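Local atomic coordinates of anabena Tic22 (Anabaena sp., PDB entry 4EV1), a protein that probably serves as a chaperone in protein transport, as a member of the Tic22-like family in a cyanobacterium. Residues S3-Q6 with I7-L11; E53-A56 with F57-L61; V192-T195 with L196-N200. All blocks are in the same frame, centred on the assembly; numbering follows the deposited sequence.

Contact 1: S3-Q6 with I7-L11; sequences SEQQ and IKEKL
The amide nitrogen NE2 of Q5 has a main partner in the carboxylate of E9, one helical turn on, and a weak second one in a water. Q5 NE2 donates to E9 OE2 at 3.1 Å with an N-H...O angle of 166°, and the oxygen lies in the plane of the amide. E9 accepts on the anti lone pair of OE2, the one directed away from its other oxygen, and its carboxylate is turned 58° from the amide plane. Q5 reaches this place because its chain bends at chi2 (60°), which brings the amide back over the next turn while CG passes 3.4 Å from E9 OE2. The water accepts a weak bond from Q5 NE2 and a firmer one, at 2.9 Å, from K8 NZ; that ammonium also forms a salt bridge with D12.

At the start of helix 4-11, S3 and Q6 make a reciprocal pair, a capping box with S3 as N-cap. Q6 N donates to S3 OG at 2.8 Å, and S3 N returns a bond to Q6 OE1 at 2.7 Å, in the carbonyl plane and on a lone pair. The i to i+4 backbone bonds of the helix take over from there, with I7 N bonded to S3 O at 2.9 Å. I7 also sets CG1 3.3 Å from that same S3 O. E4 OE2 stands 4.0 Å from I7 CD1, yet its polar partner is Y89 on helix 85-94.

The chemistry is that of a helix beginning near solvent: an N-H that has no earlier turn to bond to is met by a serine hydroxyl, an amide closes the box in return, and a carboxylate in the second turn is paired with a neutral donor, whose amide is thereby probably restrained from turning.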
loop_
_atom_site.group_PDB
_atom_site.type_symbol
_atom_site.label_atom_id
_atom_site.label_comp_id
_atom_site.label_asym_id
_atom_site.label_seq_id
_atom_site.Cartn_x
_atom_site.Cartn_y
_atom_site.Cartn_z
ATOM N N SER A 3 18.283 0.013 -6.856
ATOM C CA SER A 3 18.881 -0.246 -5.559
ATOM C C SER A 3 17.784 -0.373 -4.503
ATOM O O SER A 3 16.642 0.020 -4.761
ATOM C CB SER A 3 19.815 0.892 -5.176
ATOM O OG SER A 3 19.096 2.060 -4.813
ATOM N N GLU A 4 18.129 -0.935 -3.346
ATOM C CA GLU A 4 17.245 -0.930 -2.174
ATOM C C GLU A 4 16.837 0.494 -1.733
ATOM O O GLU A 4 15.701 0.704 -1.282
ATOM C CB GLU A 4 17.889 -1.676 -0.994
ATOM C CG GLU A 4 17.777 -3.224 -1.066
ATOM C CD GLU A 4 16.328 -3.755 -0.869
ATOM O OE1 GLU A 4 16.025 -4.267 0.234
ATOM O OE2 GLU A 4 15.499 -3.678 -1.812
ATOM N N GLN A 5 17.745 1.467 -1.858
ATOM C CA GLN A 5 17.386 2.838 -1.544
ATOM C C GLN A 5 16.422 3.419 -2.586
ATOM O O GLN A 5 15.483 4.134 -2.232
ATOM C CB GLN A 5 18.615 3.741 -1.377
ATOM C CG GLN A 5 18.250 5.191 -1.007
ATOM C CD GLN A 5 17.481 5.315 0.319
ATOM O OE1 GLN A 5 17.680 4.521 1.268
ATOM N NE2 GLN A 5 16.588 6.314 0.390
ATOM N N GLN A 6 16.634 3.108 -3.855
ATOM C CA GLN A 6 15.705 3.555 -4.888
ATOM C C GLN A 6 14.306 2.962 -4.715
ATOM O O GLN A 6 13.326 3.663 -4.916
ATOM C CB GLN A 6 16.228 3.211 -6.278
ATOM C CG GLN A 6 17.419 4.080 -6.674
ATOM C CD GLN A 6 18.090 3.605 -7.961
ATOM O OE1 GLN A 6 18.365 2.418 -8.132
ATOM N NE2 GLN A 6 18.353 4.540 -8.865
ATOM N N ILE A 7 14.225 1.666 -4.411
ATOM C CA ILE A 7 12.959 0.987 -4.174
ATOM C C ILE A 7 12.261 1.615 -2.952
ATOM O O ILE A 7 11.077 1.930 -3.024
ATOM C CB ILE A 7 13.146 -0.545 -3.990
ATOM C CG1 ILE A 7 13.632 -1.173 -5.298
ATOM C CG2 ILE A 7 11.881 -1.204 -3.567
ATOM C CD1 ILE A 7 13.756 -2.700 -5.259
ATOM N N LYS A 8 13.010 1.859 -1.871
ATOM C CA LYS A 8 12.428 2.504 -0.685
ATOM C C LYS A 8 11.821 3.867 -1.038
ATOM O O LYS A 8 10.715 4.166 -0.618
ATOM C CB LYS A 8 13.444 2.617 0.477
ATOM C CG LYS A 8 13.087 3.691 1.525
ATOM C CD LYS A 8 13.964 3.633 2.734
ATOM C CE LYS A 8 13.442 4.484 3.907
ATOM N NZ LYS A 8 13.186 5.917 3.549
ATOM N N GLU A 9 12.518 4.673 -1.837
ATOM C CA GLU A 9 12.027 6.015 -2.146
ATOM C C GLU A 9 10.770 6.001 -3.012
ATOM O O GLU A 9 9.968 6.917 -2.918
ATOM C CB GLU A 9 13.092 6.838 -2.862
ATOM C CG GLU A 9 14.237 7.243 -1.982
ATOM C CD GLU A 9 15.388 7.872 -2.778
ATOM O OE1 GLU A 9 15.148 8.337 -3.928
ATOM O OE2 GLU A 9 16.523 7.900 -2.246
ATOM N N LYS A 10 10.617 4.975 -3.854
ATOM C CA LYS A 10 9.404 4.797 -4.655
ATOM C C LYS A 10 8.252 4.407 -3.733
ATOM O O LYS A 10 7.175 4.987 -3.797
ATOM C CB LYS A 10 9.596 3.743 -5.756
ATOM C CG LYS A 10 10.507 4.207 -6.938
ATOM C CD LYS A 10 10.459 3.229 -8.062
ATOM C CE LYS A 10 11.379 3.622 -9.193
ATOM N NZ LYS A 10 11.032 4.962 -9.689
ATOM N N LEU A 11 8.493 3.424 -2.889
ATOM C CA LEU A 11 7.489 2.977 -1.915
ATOM C C LEU A 11 7.073 4.076 -0.929
ATOM O O LEU A 11 5.913 4.115 -0.476
ATOM C CB LEU A 11 8.010 1.763 -1.135
ATOM C CG LEU A 11 8.242 0.492 -1.922
ATOM C CD1 LEU A 11 8.906 -0.629 -1.060
ATOM C CD2 LEU A 11 6.950 0.008 -2.591
HETATM O O HOH W 1 15.667 7.395 3.405
#

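Contact 2: E53-A56 with F57-L61; sequences EAQA and FINEL
N59 folds its side chain back along the helix over the preceding turn, its CG only 3.2 Å from Q55 O. The amide groups of Q55 and N59 meet there with their planes 37° apart, Q55, bent at chi2 (62°), crossing N59 at a slant. The same Q55 O accepts the backbone N-H of N59 at 2.8 Å, so one carbonyl anchors the turn and has the amide group of N59 lying close by. An alanine here has no such amide, and the end of Q55 would probably lose its flat neighbour and be left freer to turn. Next to this pair, I58 CG1 packs 3.6 Å from A54 O, the carbonyl to which I58 N is bonded at 3.2 Å.

These are successive i to i+4 steps of helix 51-63, which in the Tic22 fold lies against strands: A54 and I58 are buried, touching Y17 and V19 on strand 15-20, Y48 on strand 43-48 and V80 on strand 79-84. F57 swings its ring down the flank, CG anti to the backbone N (chi1 173°), where L61 CG sits 3.9 Å above one ring face, offset toward the rim; V19 and Y48 also touch the F57 side chain. Farther back along the helix, E53 O receives F57 N at 3.1 Å, E53 OE1 forms a salt bridge with K107 NZ, and the backbone N of E53 bonds to S50 OG.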
loop_
_atom_site.group_PDB
_atom_site.type_symbol
_atom_site.label_atom_id
_atom_site.label_comp_id
_atom_site.label_asym_id
_atom_site.label_seq_id
_atom_site.Cartn_x
_atom_site.Cartn_y
_atom_site.Cartn_z
ATOM N N GLU A 53 -10.288 4.092 7.887
ATOM C CA GLU A 53 -10.464 2.718 8.384
ATOM C C GLU A 53 -9.700 2.480 9.671
ATOM O O GLU A 53 -10.245 1.870 10.610
ATOM C CB GLU A 53 -10.089 1.633 7.326
ATOM C CG GLU A 53 -11.168 1.424 6.327
ATOM C CD GLU A 53 -10.822 0.437 5.192
ATOM O OE1 GLU A 53 -10.065 -0.520 5.450
ATOM O OE2 GLU A 53 -11.357 0.632 4.046
ATOM N N ALA A 54 -8.456 2.957 9.738
ATOM C CA ALA A 54 -7.644 2.839 10.945
ATOM C C ALA A 54 -8.341 3.514 12.114
ATOM O O ALA A 54 -8.410 2.972 13.196
ATOM C CB ALA A 54 -6.207 3.502 10.730
ATOM N N GLN A 55 -8.826 4.718 11.873
ATOM C CA GLN A 55 -9.493 5.449 12.900
ATOM C C GLN A 55 -10.778 4.750 13.377
ATOM O O GLN A 55 -11.074 4.776 14.574
ATOM C CB GLN A 55 -9.752 6.878 12.462
ATOM C CG GLN A 55 -10.210 7.780 13.644
ATOM C CD GLN A 55 -9.213 7.931 14.777
ATOM O OE1 GLN A 55 -9.516 7.601 15.970
ATOM N NE2 GLN A 55 -8.038 8.393 14.456
ATOM N N ALA A 56 -11.499 4.122 12.456
ATOM C CA ALA A 56 -12.757 3.445 12.775
ATOM C C ALA A 56 -12.460 2.285 13.722
ATOM O O ALA A 56 -13.206 2.026 14.669
ATOM C CB ALA A 56 -13.431 2.960 11.468
ATOM N N PHE A 57 -11.362 1.590 13.462
ATOM C CA PHE A 57 -10.896 0.520 14.332
ATOM C C PHE A 57 -10.658 1.020 15.754
ATOM O O PHE A 57 -11.161 0.443 16.716
ATOM C CB PHE A 57 -9.666 -0.177 13.758
ATOM C CG PHE A 57 -9.073 -1.163 14.691
ATOM C CD1 PHE A 57 -9.690 -2.382 14.896
ATOM C CD2 PHE A 57 -7.970 -0.842 15.454
ATOM C CE1 PHE A 57 -9.187 -3.276 15.772
ATOM C CE2 PHE A 57 -7.461 -1.764 16.341
ATOM C CZ PHE A 57 -8.067 -2.980 16.489
ATOM N N ILE A 58 -9.941 2.137 15.886
ATOM C CA ILE A 58 -9.750 2.763 17.187
ATOM C C ILE A 58 -11.109 3.140 17.825
ATOM O O ILE A 58 -11.341 2.880 19.008
ATOM C CB ILE A 58 -8.853 4.024 17.069
ATOM C CG1 ILE A 58 -7.453 3.643 16.601
ATOM C CG2 ILE A 58 -8.835 4.771 18.409
ATOM C CD1 ILE A 58 -6.536 4.867 16.179
ATOM N N ASN A 59 -11.998 3.764 17.062
ATOM C CA ASN A 59 -13.286 4.227 17.602
ATOM C C ASN A 59 -14.097 3.031 18.097
ATOM O O ASN A 59 -14.718 3.071 19.170
ATOM C CB ASN A 59 -14.082 5.058 16.563
ATOM C CG ASN A 59 -13.352 6.346 16.159
ATOM O OD1 ASN A 59 -12.368 6.756 16.800
ATOM N ND2 ASN A 59 -13.793 6.961 15.073
ATOM N N GLU A 60 -14.034 1.950 17.348
ATOM C CA GLU A 60 -14.710 0.707 17.746
ATOM C C GLU A 60 -14.189 0.185 19.083
ATOM O O GLU A 60 -14.968 -0.117 20.006
ATOM C CB GLU A 60 -14.508 -0.330 16.655
ATOM C CG GLU A 60 -15.588 -1.374 16.574
ATOM C CD GLU A 60 -15.367 -2.302 15.414
ATOM O OE1 GLU A 60 -14.699 -1.894 14.414
ATOM O OE2 GLU A 60 -15.850 -3.449 15.508
ATOM N N LEU A 61 -12.869 0.112 19.213
ATOM C CA LEU A 61 -12.266 -0.349 20.448
ATOM C C LEU A 61 -12.692 0.567 21.597
ATOM O O LEU A 61 -13.040 0.094 22.672
ATOM C CB LEU A 61 -10.733 -0.398 20.378
ATOM C CG LEU A 61 -10.016 -1.430 19.492
ATOM C CD1 LEU A 61 -8.502 -1.225 19.644
ATOM C CD2 LEU A 61 -10.380 -2.896 19.829
#

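Contact 3: V192-T195 with L196-N200; sequences VLQT and LQDKN
V192 sends CG1 anti to its backbone nitrogen (chi1 168°) while L196 places CG anti to its carbonyl carbon (chi1 -57°), and the two branched chains thereby run side by side in one direction. V192 CG1 and L196 CD1 touch at 4.1 Å, above a backbone bond from L196 N to V192 O of 2.9 Å. One residue along, L193 and Q197 cross at a slant: Q197 lays its CG 3.2 Å from L193 O and its CD 4.1 Å from L193 CG, and carries its amide on to Y89 OH.

Beyond this the helix ends, its bonds weakening. D198 N bonds to T195 O at 3.2 Å, the donor standing well above the carbonyl plane, and only weakly to Q194 O; K199 N adds another weak bond to T195 O before its residue leaves helical geometry. T195 OG1 turns back to bond with G191 O, close to a bound buffer molecule probably derived from crystallisation.

Through L193, L196 and Q197 the end of helix 189-198 packs on I7 of helix 4-11, while Y89 and Q93 bring helix 85-94 against L193 and Q197.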
loop_
_atom_site.group_PDB
_atom_site.type_symbol
_atom_site.label_atom_id
_atom_site.label_comp_id
_atom_site.label_asym_id
_atom_site.label_seq_id
_atom_site.Cartn_x
_atom_site.Cartn_y
_atom_site.Cartn_z
ATOM N N VAL A 192 4.473 -6.136 -8.161
ATOM C CA VAL A 192 5.230 -4.970 -8.604
ATOM C C VAL A 192 6.566 -4.941 -7.859
ATOM O O VAL A 192 7.626 -4.844 -8.474
ATOM C CB VAL A 192 4.458 -3.679 -8.361
ATOM C CG1 VAL A 192 5.354 -2.428 -8.533
ATOM C CG2 VAL A 192 3.239 -3.600 -9.269
ATOM N N LEU A 193 6.537 -5.065 -6.539
ATOM C CA LEU A 193 7.798 -4.996 -5.779
ATOM C C LEU A 193 8.830 -6.071 -6.246
ATOM O O LEU A 193 10.020 -5.775 -6.433
ATOM C CB LEU A 193 7.496 -5.075 -4.268
ATOM C CG LEU A 193 8.710 -4.978 -3.346
ATOM C CD1 LEU A 193 9.317 -3.567 -3.383
ATOM C CD2 LEU A 193 8.301 -5.368 -1.937
ATOM N N GLN A 194 8.364 -7.295 -6.479
ATOM C CA GLN A 194 9.262 -8.368 -6.913
ATOM C C GLN A 194 9.834 -8.066 -8.310
ATOM O O GLN A 194 11.019 -8.336 -8.588
ATOM C CB GLN A 194 8.621 -9.768 -6.773
ATOM C CG GLN A 194 7.670 -10.182 -7.875
ATOM C CD GLN A 194 7.199 -11.639 -7.775
ATOM O OE1 GLN A 194 7.989 -12.554 -7.468
ATOM N NE2 GLN A 194 5.901 -11.862 -8.045
ATOM N N THR A 195 9.024 -7.447 -9.169
ATOM C CA THR A 195 9.556 -6.930 -10.452
ATOM C C THR A 195 10.651 -5.885 -10.247
ATOM O O THR A 195 11.723 -5.951 -10.893
ATOM C CB THR A 195 8.465 -6.307 -11.354
ATOM O OG1 THR A 195 7.451 -7.278 -11.626
ATOM C CG2 THR A 195 9.104 -5.781 -12.669
ATOM N N LEU A 196 10.408 -4.912 -9.372
ATOM C CA LEU A 196 11.418 -3.862 -9.117
ATOM C C LEU A 196 12.701 -4.461 -8.476
ATOM O O LEU A 196 13.795 -3.943 -8.676
ATOM C CB LEU A 196 10.870 -2.756 -8.221
ATOM C CG LEU A 196 9.613 -2.006 -8.677
ATOM C CD1 LEU A 196 9.129 -1.104 -7.570
ATOM C CD2 LEU A 196 9.890 -1.224 -9.911
ATOM N N GLN A 197 12.552 -5.533 -7.711
ATOM C CA GLN A 197 13.703 -6.210 -7.091
ATOM C C GLN A 197 14.481 -7.079 -8.118
ATOM O O GLN A 197 15.694 -7.244 -7.986
ATOM C CB GLN A 197 13.242 -7.083 -5.917
ATOM C CG GLN A 197 12.708 -6.306 -4.703
ATOM C CD GLN A 197 12.114 -7.193 -3.609
ATOM O OE1 GLN A 197 11.495 -8.217 -3.876
ATOM N NE2 GLN A 197 12.276 -6.772 -2.363
ATOM N N ASP A 198 13.777 -7.628 -9.129
ATOM C CA ASP A 198 14.321 -8.700 -10.001
ATOM C C ASP A 198 14.764 -8.296 -11.413
ATOM O O ASP A 198 15.410 -9.088 -12.104
ATOM C CB ASP A 198 13.317 -9.865 -10.113
ATOM C CG ASP A 198 13.058 -10.544 -8.777
ATOM O OD1 ASP A 198 13.833 -10.291 -7.827
ATOM O OD2 ASP A 198 12.079 -11.320 -8.664
ATOM N N LYS A 199 14.415 -7.093 -11.866
ATOM C CA LYS A 199 14.732 -6.705 -13.249
ATOM C C LYS A 199 15.794 -5.594 -13.370
ATOM O O LYS A 199 15.916 -4.746 -12.482
ATOM C CB LYS A 199 13.451 -6.331 -13.996
ATOM C CG LYS A 199 12.502 -7.492 -14.145
ATOM C CD LYS A 199 11.922 -7.570 -15.553
ATOM C CE LYS A 199 11.099 -8.849 -15.780
ATOM N NZ LYS A 199 9.863 -8.532 -16.571
ATOM N N ASN A 200 16.572 -5.632 -14.461
ATOM C CA ASN A 200 17.550 -4.571 -14.798
ATOM C C ASN A 200 16.960 -3.510 -15.757
ATOM O O ASN A 200 17.529 -2.419 -15.932
ATOM C CB ASN A 200 18.835 -5.167 -15.425
ATOM C CG ASN A 200 19.923 -5.514 -14.389
ATOM O OD1 ASN A 200 20.027 -4.895 -13.332
ATOM N ND2 ASN A 200 20.760 -6.504 -14.719
#

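In the fold
Contacts 1 and 3 belong to one neighbourhood, contact 2 to another. Helix 4-11 and helix 189-198 touch directly, I7 CG2 meeting L193 CD1 at 3.5 Å, and the hydroxyl of Y89 on helix 85-94 is hydrogen-bonded to E4 of one helix and Q197 of the other. Each is mainly a surface contact with a single buried residue among those that touch, I7 in one and L196 in the other. They differ in which helix end they occupy: contact 1 is a capped start rich in side-chain bonds, contact 3 a finish with weakening backbone bonds. Contact 2 lies about 17 Å from contact 1 between nearest atoms, across the chain's centre; there a mid-helix segment is partly buried against strands, with a mostly polar outer side.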